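PDB 6OX6: Tas1, which pyrophosphorylates adenosine nucleotides to make (p)ppApp as a type VI secreted toxin, depleting ADP and ATP in competing bacteria. Local coordinates for residues D268-K273 and A323-N328; G344-N349 and P367-A372. All blocks are in the same frame, centred on the assembly; numbering follows the deposited sequence.

Interaction 1: D268-K273 and A323-N328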
ATOM      1  N   ASP A 268     -18.371  -7.130   3.550  1.00 53.35           N
ATOM      2  CA  ASP A 268     -19.625  -7.239   2.804  1.00 58.99           C
ATOM      3  C   ASP A 268     -20.769  -6.523   3.506  1.00 55.51           C
ATOM      4  O   ASP A 268     -21.658  -5.988   2.828  1.00 55.52           O
ATOM      5  CB  ASP A 268     -19.997  -8.681   2.504  1.00 67.38           C
ATOM      6  CG  ASP A 268     -20.664  -8.807   1.134  1.00 78.30           C
ATOM      7  OD1 ASP A 268     -21.342  -9.826   0.882  1.00 84.50           O
ATOM      8  OD2 ASP A 268     -20.518  -7.865   0.306  1.00 78.42           O
ATOM      9  N   GLY A 269     -20.736  -6.446   4.836  1.00 56.05           N
ATOM     10  CA  GLY A 269     -21.611  -5.534   5.542  1.00 55.87           C
ATOM     11  C   GLY A 269     -21.524  -4.138   4.965  1.00 53.30           C
ATOM     12  O   GLY A 269     -22.499  -3.620   4.410  1.00 54.71           O
ATOM     13  N   LEU A 270     -20.342  -3.525   5.056  1.00 51.60           N
ATOM     14  CA  LEU A 270     -20.207  -2.149   4.598  1.00 51.18           C
ATOM     15  C   LEU A 270     -20.446  -2.021   3.103  1.00 48.96           C
ATOM     16  O   LEU A 270     -20.969  -0.992   2.651  1.00 49.92           O
ATOM     17  CB  LEU A 270     -18.835  -1.604   4.945  1.00 52.75           C
ATOM     18  CG  LEU A 270     -18.524  -1.665   6.425  1.00 57.64           C
ATOM     19  CD1 LEU A 270     -17.030  -1.761   6.626  1.00 59.44           C
ATOM     20  CD2 LEU A 270     -19.079  -0.418   7.043  1.00 61.24           C
ATOM     21  N   ALA A 271     -20.056  -3.026   2.313  1.00 48.37           N
ATOM     22  CA  ALA A 271     -20.278  -2.915   0.873  1.00 53.50           C
ATOM     23  C   ALA A 271     -21.765  -2.917   0.556  1.00 55.44           C
ATOM     24  O   ALA A 271     -22.264  -2.039  -0.157  1.00 55.36           O
ATOM     25  CB  ALA A 271     -19.574  -4.043   0.126  1.00 54.44           C
ATOM     26  N   ALA A 272     -22.498  -3.887   1.106  1.00 60.43           N
ATOM     27  CA  ALA A 272     -23.935  -3.955   0.869  1.00 61.12           C
ATOM     28  C   ALA A 272     -24.700  -2.794   1.504  1.00 59.80           C
ATOM     29  O   ALA A 272     -25.850  -2.567   1.129  1.00 62.06           O
ATOM     30  CB  ALA A 272     -24.465  -5.293   1.369  1.00 62.46           C
ATOM     31  N   LYS A 273     -24.078  -2.042   2.417  1.00 62.74           N
ATOM     32  CA  LYS A 273     -24.704  -0.860   3.007  1.00 64.48           C
ATOM     33  C   LYS A 273     -24.803   0.302   2.020  1.00 63.94           C
ATOM     34  O   LYS A 273     -25.813   1.017   1.997  1.00 62.42           O
ATOM     35  CB  LYS A 273     -23.907  -0.420   4.236  1.00 67.22           C
ATOM     36  CG  LYS A 273     -24.555  -0.719   5.572  1.00 74.19           C
ATOM     37  CD  LYS A 273     -24.183   0.337   6.606  1.00 79.07           C
ATOM     38  CE  LYS A 273     -24.838   1.684   6.276  1.00 83.84           C
ATOM     39  NZ  LYS A 273     -24.459   2.808   7.186  1.00 85.22           N
ATOM     40  N   ALA A 323     -14.547   4.735   4.381  1.00 39.87           N
ATOM     41  CA  ALA A 323     -13.322   4.980   5.142  1.00 38.50           C
ATOM     42  C   ALA A 323     -13.621   5.267   6.613  1.00 32.12           C
ATOM     43  O   ALA A 323     -12.995   4.692   7.516  1.00 31.48           O
ATOM     44  CB  ALA A 323     -12.552   6.147   4.525  1.00 31.74           C
ATOM     45  N   ALA A 324     -14.563   6.180   6.863  1.00 33.10           N
ATOM     46  CA  ALA A 324     -14.941   6.530   8.236  1.00 36.68           C
ATOM     47  C   ALA A 324     -15.491   5.321   8.984  1.00 38.77           C
ATOM     48  O   ALA A 324     -15.286   5.177  10.196  1.00 35.98           O
ATOM     49  CB  ALA A 324     -15.978   7.648   8.216  1.00 34.98           C
ATOM     50  N   GLU A 325     -16.170   4.445   8.250  1.00 41.81           N
ATOM     51  CA  GLU A 325     -16.748   3.238   8.826  1.00 46.37           C
ATOM     52  C   GLU A 325     -15.668   2.299   9.354  1.00 40.78           C
ATOM     53  O   GLU A 325     -15.786   1.770  10.460  1.00 39.77           O
ATOM     54  CB  GLU A 325     -17.614   2.515   7.793  1.00 56.11           C
ATOM     55  CG  GLU A 325     -19.102   2.536   8.106  1.00 68.48           C
ATOM     56  CD  GLU A 325     -19.850   3.588   7.311  1.00 78.92           C
ATOM     57  OE1 GLU A 325     -20.299   3.279   6.188  1.00 82.95           O
ATOM     58  OE2 GLU A 325     -19.990   4.724   7.810  1.00 82.14           O
ATOM     59  N   LEU A 326     -14.617   2.093   8.565  1.00 33.42           N
ATOM     60  CA  LEU A 326     -13.534   1.213   8.978  1.00 32.89           C
ATOM     61  C   LEU A 326     -12.781   1.816  10.159  1.00 32.22           C
ATOM     62  O   LEU A 326     -12.309   1.095  11.052  1.00 31.55           O
ATOM     63  CB  LEU A 326     -12.588   0.966   7.783  1.00 36.18           C
ATOM     64  CG  LEU A 326     -13.188   0.287   6.534  1.00 38.91           C
ATOM     65  CD1 LEU A 326     -12.284   0.442   5.306  1.00 32.12           C
ATOM     66  CD2 LEU A 326     -13.400  -1.171   6.793  1.00 33.32           C
ATOM     67  N   ALA A 327     -12.634   3.142  10.154  1.00 32.98           N
ATOM     68  CA  ALA A 327     -11.995   3.829  11.265  1.00 35.07           C
ATOM     69  C   ALA A 327     -12.778   3.597  12.545  1.00 36.91           C
ATOM     70  O   ALA A 327     -12.203   3.249  13.582  1.00 31.54           O
ATOM     71  CB  ALA A 327     -11.877   5.323  10.965  1.00 31.13           C
ATOM     72  N   ASN A 328     -14.107   3.736  12.476  1.00 39.11           N
ATOM     73  CA  ASN A 328     -14.928   3.535  13.664  1.00 39.48           C
ATOM     74  C   ASN A 328     -14.839   2.115  14.204  1.00 42.05           C
ATOM     75  O   ASN A 328     -15.189   1.882  15.363  1.00 43.38           O
ATOM     76  CB  ASN A 328     -16.376   3.905  13.361  1.00 40.37           C
ATOM     77  CG  ASN A 328     -16.553   5.390  13.253  1.00 41.91           C
ATOM     78  OD1 ASN A 328     -15.862   6.146  13.936  1.00 43.99           O
ATOM     79  ND2 ASN A 328     -17.424   5.824  12.359  1.00 40.07           N
TER

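Interaction 2: G344-N349 and P367-A372. With ACT (acetate ion), chain E.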
ATOM      1  N   GLY A 344       0.166  10.302  -7.783  1.00 17.85           N
ATOM      2  CA  GLY A 344      -1.165  10.854  -8.017  1.00 19.53           C
ATOM      3  C   GLY A 344      -2.316   9.887  -7.853  1.00 20.71           C
ATOM      4  O   GLY A 344      -3.446  10.208  -8.246  1.00 20.32           O
ATOM      5  N   TYR A 345      -2.079   8.733  -7.243  1.00 17.98           N
ATOM      6  CA  TYR A 345      -3.147   7.778  -7.019  1.00 18.14           C
ATOM      7  C   TYR A 345      -4.072   8.285  -5.904  1.00 20.52           C
ATOM      8  O   TYR A 345      -3.692   9.133  -5.090  1.00 23.01           O
ATOM      9  CB  TYR A 345      -2.536   6.408  -6.675  1.00 18.24           C
ATOM     10  CG  TYR A 345      -3.534   5.277  -6.444  1.00 26.11           C
ATOM     11  CD1 TYR A 345      -3.610   4.644  -5.213  1.00 38.25           C
ATOM     12  CD2 TYR A 345      -4.398   4.866  -7.452  1.00 27.44           C
ATOM     13  CE1 TYR A 345      -4.526   3.611  -4.984  1.00 44.64           C
ATOM     14  CE2 TYR A 345      -5.308   3.838  -7.248  1.00 36.30           C
ATOM     15  CZ  TYR A 345      -5.355   3.213  -6.010  1.00 46.81           C
ATOM     16  OH  TYR A 345      -6.247   2.207  -5.769  1.00 56.55           O
ATOM     17  N   SER A 346      -5.322   7.807  -5.906  1.00 20.49           N
ATOM     18  CA  SER A 346      -6.233   8.078  -4.795  1.00 28.29           C
ATOM     19  C   SER A 346      -7.009   6.815  -4.449  1.00 26.76           C
ATOM     20  O   SER A 346      -7.237   5.957  -5.299  1.00 25.97           O
ATOM     21  CB  SER A 346      -7.213   9.236  -5.097  1.00 34.95           C
ATOM     22  OG  SER A 346      -7.864   9.044  -6.341  1.00 36.13           O
ATOM     23  N   GLY A 347      -7.395   6.699  -3.188  1.00 29.75           N
ATOM     24  CA  GLY A 347      -8.009   5.484  -2.691  1.00 26.82           C
ATOM     25  C   GLY A 347      -7.837   5.393  -1.186  1.00 29.39           C
ATOM     26  O   GLY A 347      -7.259   6.268  -0.549  1.00 26.95           O
ATOM     27  N   VAL A 348      -8.349   4.304  -0.627  1.00 30.16           N
ATOM     28  CA  VAL A 348      -8.290   4.073   0.812  1.00 29.00           C
ATOM     29  C   VAL A 348      -7.648   2.729   1.053  1.00 27.78           C
ATOM     30  O   VAL A 348      -7.949   1.756   0.351  1.00 28.31           O
ATOM     31  CB  VAL A 348      -9.685   4.104   1.469  1.00 28.09           C
ATOM     32  CG1 VAL A 348      -9.607   3.668   2.954  1.00 30.20           C
ATOM     33  CG2 VAL A 348     -10.274   5.463   1.320  1.00 29.30           C
ATOM     34  N   ASN A 349      -6.780   2.670   2.056  1.00 28.38           N
ATOM     35  CA  ASN A 349      -6.255   1.408   2.552  1.00 25.68           C
ATOM     36  C   ASN A 349      -6.417   1.387   4.064  1.00 27.39           C
ATOM     37  O   ASN A 349      -6.281   2.412   4.734  1.00 28.29           O
ATOM     38  CB  ASN A 349      -4.779   1.208   2.143  1.00 41.28           C
ATOM     39  CG  ASN A 349      -4.315  -0.228   2.309  1.00 46.48           C
ATOM     40  OD1 ASN A 349      -5.090  -1.111   2.689  1.00 47.78           O
ATOM     41  ND2 ASN A 349      -3.052  -0.479   1.977  1.00 50.54           N
ATOM     42  N   PRO A 367     -14.949   2.525  -8.916  1.00 36.80           N
ATOM     43  CA  PRO A 367     -14.692   1.800 -10.171  1.00 34.33           C
ATOM     44  C   PRO A 367     -13.784   2.568 -11.120  1.00 29.31           C
ATOM     45  O   PRO A 367     -12.966   1.951 -11.818  1.00 28.54           O
ATOM     46  CB  PRO A 367     -16.098   1.599 -10.767  1.00 35.40           C
ATOM     47  CG  PRO A 367     -17.053   1.778  -9.611  1.00 35.72           C
ATOM     48  CD  PRO A 367     -16.388   2.779  -8.707  1.00 37.18           C
ATOM     49  N   GLU A 368     -13.881   3.896 -11.145  1.00 26.91           N
ATOM     50  CA  GLU A 368     -13.064   4.672 -12.072  1.00 32.38           C
ATOM     51  C   GLU A 368     -11.584   4.529 -11.746  1.00 31.15           C
ATOM     52  O   GLU A 368     -10.749   4.374 -12.647  1.00 30.70           O
ATOM     53  CB  GLU A 368     -13.480   6.148 -12.043  1.00 38.10           C
ATOM     54  CG  GLU A 368     -14.866   6.411 -12.622  1.00 49.72           C
ATOM     55  CD  GLU A 368     -16.015   5.865 -11.752  1.00 56.73           C
ATOM     56  OE1 GLU A 368     -15.770   5.510 -10.575  1.00 56.03           O
ATOM     57  OE2 GLU A 368     -17.166   5.778 -12.248  1.00 61.21           O
HETATM   58  N   MSE A 369     -11.253   4.585 -10.461  1.00 30.18           N
HETATM   59  CA  MSE A 369      -9.872   4.481 -10.022  1.00 28.23           C
HETATM   60  C   MSE A 369      -9.298   3.120 -10.294  1.00 24.94           C
HETATM   61  O   MSE A 369      -8.115   3.016 -10.685  1.00 23.07           O
HETATM   62  CB  MSE A 369      -9.801   4.764  -8.526  1.00 28.18           C
HETATM   63  CG  MSE A 369      -9.886   6.260  -8.249  1.00 34.55           C
HETATM   64 SE   MSE A 369      -8.623   7.218  -9.418  0.71 46.96          SE
HETATM   65  CE  MSE A 369      -6.975   6.297  -8.856  1.00 41.03           C
ATOM     66  N   ILE A 370     -10.097   2.077 -10.099  1.00 25.74           N
ATOM     67  CA  ILE A 370      -9.641   0.704 -10.316  1.00 20.60           C
ATOM     68  C   ILE A 370      -9.451   0.434 -11.803  1.00 21.87           C
ATOM     69  O   ILE A 370      -8.464  -0.184 -12.219  1.00 23.14           O
ATOM     70  CB  ILE A 370     -10.624  -0.287  -9.684  1.00 20.65           C
ATOM     71  CG1 ILE A 370     -10.418  -0.284  -8.158  1.00 24.26           C
ATOM     72  CG2 ILE A 370     -10.401  -1.711 -10.306  1.00 20.22           C
ATOM     73  CD1 ILE A 370     -11.599  -0.780  -7.369  1.00 26.86           C
ATOM     74  N   TYR A 371     -10.399   0.881 -12.623  1.00 22.27           N
ATOM     75  CA  TYR A 371     -10.220   0.850 -14.065  1.00 23.93           C
ATOM     76  C   TYR A 371      -8.891   1.477 -14.458  1.00 24.72           C
ATOM     77  O   TYR A 371      -8.129   0.924 -15.260  1.00 24.29           O
ATOM     78  CB  TYR A 371     -11.375   1.597 -14.736  1.00 22.77           C
ATOM     79  CG  TYR A 371     -11.281   1.639 -16.226  1.00 24.47           C
ATOM     80  CD1 TYR A 371     -10.946   2.810 -16.895  1.00 30.00           C
ATOM     81  CD2 TYR A 371     -11.528   0.503 -16.975  1.00 26.74           C
ATOM     82  CE1 TYR A 371     -10.864   2.841 -18.285  1.00 28.75           C
ATOM     83  CE2 TYR A 371     -11.442   0.512 -18.345  1.00 29.91           C
ATOM     84  CZ  TYR A 371     -11.107   1.685 -18.992  1.00 33.01           C
ATOM     85  OH  TYR A 371     -11.030   1.673 -20.360  1.00 37.98           O
ATOM     86  N   ALA A 372      -8.595   2.631 -13.871  1.00 22.98           N
ATOM     87  CA  ALA A 372      -7.402   3.369 -14.250  1.00 25.80           C
ATOM     88  C   ALA A 372      -6.142   2.626 -13.845  1.00 23.51           C
ATOM     89  O   ALA A 372      -5.182   2.551 -14.624  1.00 23.14           O
ATOM     90  CB  ALA A 372      -7.436   4.753 -13.610  1.00 23.43           C
TER
HETATM   91  C   ACT E 503      -2.016   1.175  -1.791  1.00 83.24           C
HETATM   92  O   ACT E 503      -1.596   1.042  -0.587  1.00 82.84           O
HETATM   93  OXT ACT E 503      -3.060   0.703  -2.339  1.00 84.80           O
HETATM   94  CH3 ACT E 503      -1.120   2.047  -2.717  1.00 81.62           C

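Interaction 1: D268-K273 and A323-N328
Leu-270 reaches from helix 256-273 to helix 319-328 and divides its two methyl groups between Leu-326 and Glu-325. The segments 268-273 and 323-328 run roughly antiparallel (149° between their N-to-C directions), their axes coming within 11.1 Å of each other. At that spacing the backbones lie well apart: Leu-270 and Glu-325, whose CA atoms are the nearest pair, are still 7.7 Å apart there, and side chains span the gap. CD1 of Leu-270 meets CD2 of Leu-326 at 3.7 Å, an ordinary apolar contact in which two branch ends touch while the side chains pass at a slant. Leu-326 does not set out toward Leu-270. Its CG stands anti to its own carbonyl carbon (chi1 -61°), and the branch beyond it brings CD2 back to the neighbouring helix. The other methyl, CD2 of Leu-270, lies alongside the CB-CG part of Glu-325, the two side chains sliding past each other in opposite directions. Their modelled separation is too short for carbons, so the exact fit is doubtful. Glu-325 bends at chi2 (100°), turning its carboxylate to the same side as Lys-273. NZ of Lys-273 is 4.3 Å from OE1 of Glu-325, beyond a salt bridge, and the position of OE1 is itself uncertain; at most a loose attraction between opposite charges can be inferred. A weak hydrogen bond between that oxygen and His-274 NE2 is doubtful for the same reason. The contact thus grades from buried leucines to an exposed lysine. Beneath it, Ala-271 rests on Val-278 of strand 277-280, while Leu-326 packs on Ile-362 and Val-364 of strand 359-365 and on Ser-350 of strand 347-353, placing helices 256-273 and 319-328 next to each other over the mixed sheet.

Interaction 2: G344-N349 and P367-A372
Met-369, present as selenomethionine, lays its terminal methyl against the ring of Tyr-345, with CE 3.3 Å from CD2 and 3.4 Å from CE2. The approach is oblique. Tyr-345 gets there because its CG is anti to the backbone N (chi1 -179°), which carries the ring toward helix 367-373 although its first bond points elsewhere. Met-369 curls at chi2 and chi3, bringing SE to the Ser-346 hydroxyl and CE beside the Tyr-345 ring and the Ser-346 carbonyl. SE then sits 3.7 Å from Ser-346 OG, and CE lies 3.6 Å from the carbonyl O of Ser-346. No hydrogen bond joins the two segments; the polar atoms are held from outside. Arg-434 of helix 419-435 bonds Ser-346 OG through NH1 and Gly-344 O through NH2, while Asn-365 ND2 bonds Ser-346 O. The run Gly-Tyr-Ser-Gly-Val-Asn at 344-349 leads from a loop into an internal strand of the mixed sheet, between 359-365 and 332-336, and the arrangement is consistent with the RelA/SpoT-type alarmone synthetase fold. Val-348 pairs with Val-364 and Asn-349 with Lys-334 through backbone hydrogen bonds, so the strand is flanked on both edges. Tyr-430 also meets the Tyr-345 ring, with planes at about 55°, and touches Met-369, so helix 419-435 closes over the selenomethionine. On the other side of the ring from CE, an acetate oxygen, OXT, lies 4.2 Å from CE1. Asn-349 ND2 gives that acetate's O a weak hydrogen bond of 3.3 Å, bent to 134° at the hydrogen. The ion probably comes from the crystallisation liquor, though it may mark a pocket. Arg-60 and Phe-20 of the immunity protein, another chain, pack on Tyr-345 and Asn-349 respectively.

In the fold
Interactions 1 and 2 follow each other along the chain, with centres about 17 Å apart, and meet where CB of Ala-323 packs on CG2 of Val-348 at 4.0 Å. Strand 347-353 is common ground: helix 319-328 of interaction 1 packs on it, and interaction 2 begins in the loop that enters it. Both contacts are partly buried and lack hydrogen bonds between their own segments. Interaction 1, about 15 Å from the chain centre, joins two helices through aliphatic branches and ends in loosely placed charges. Interaction 2, at about 9 Å, sets a selenomethionine against an aromatic ring, amid polar partners and the immunity protein.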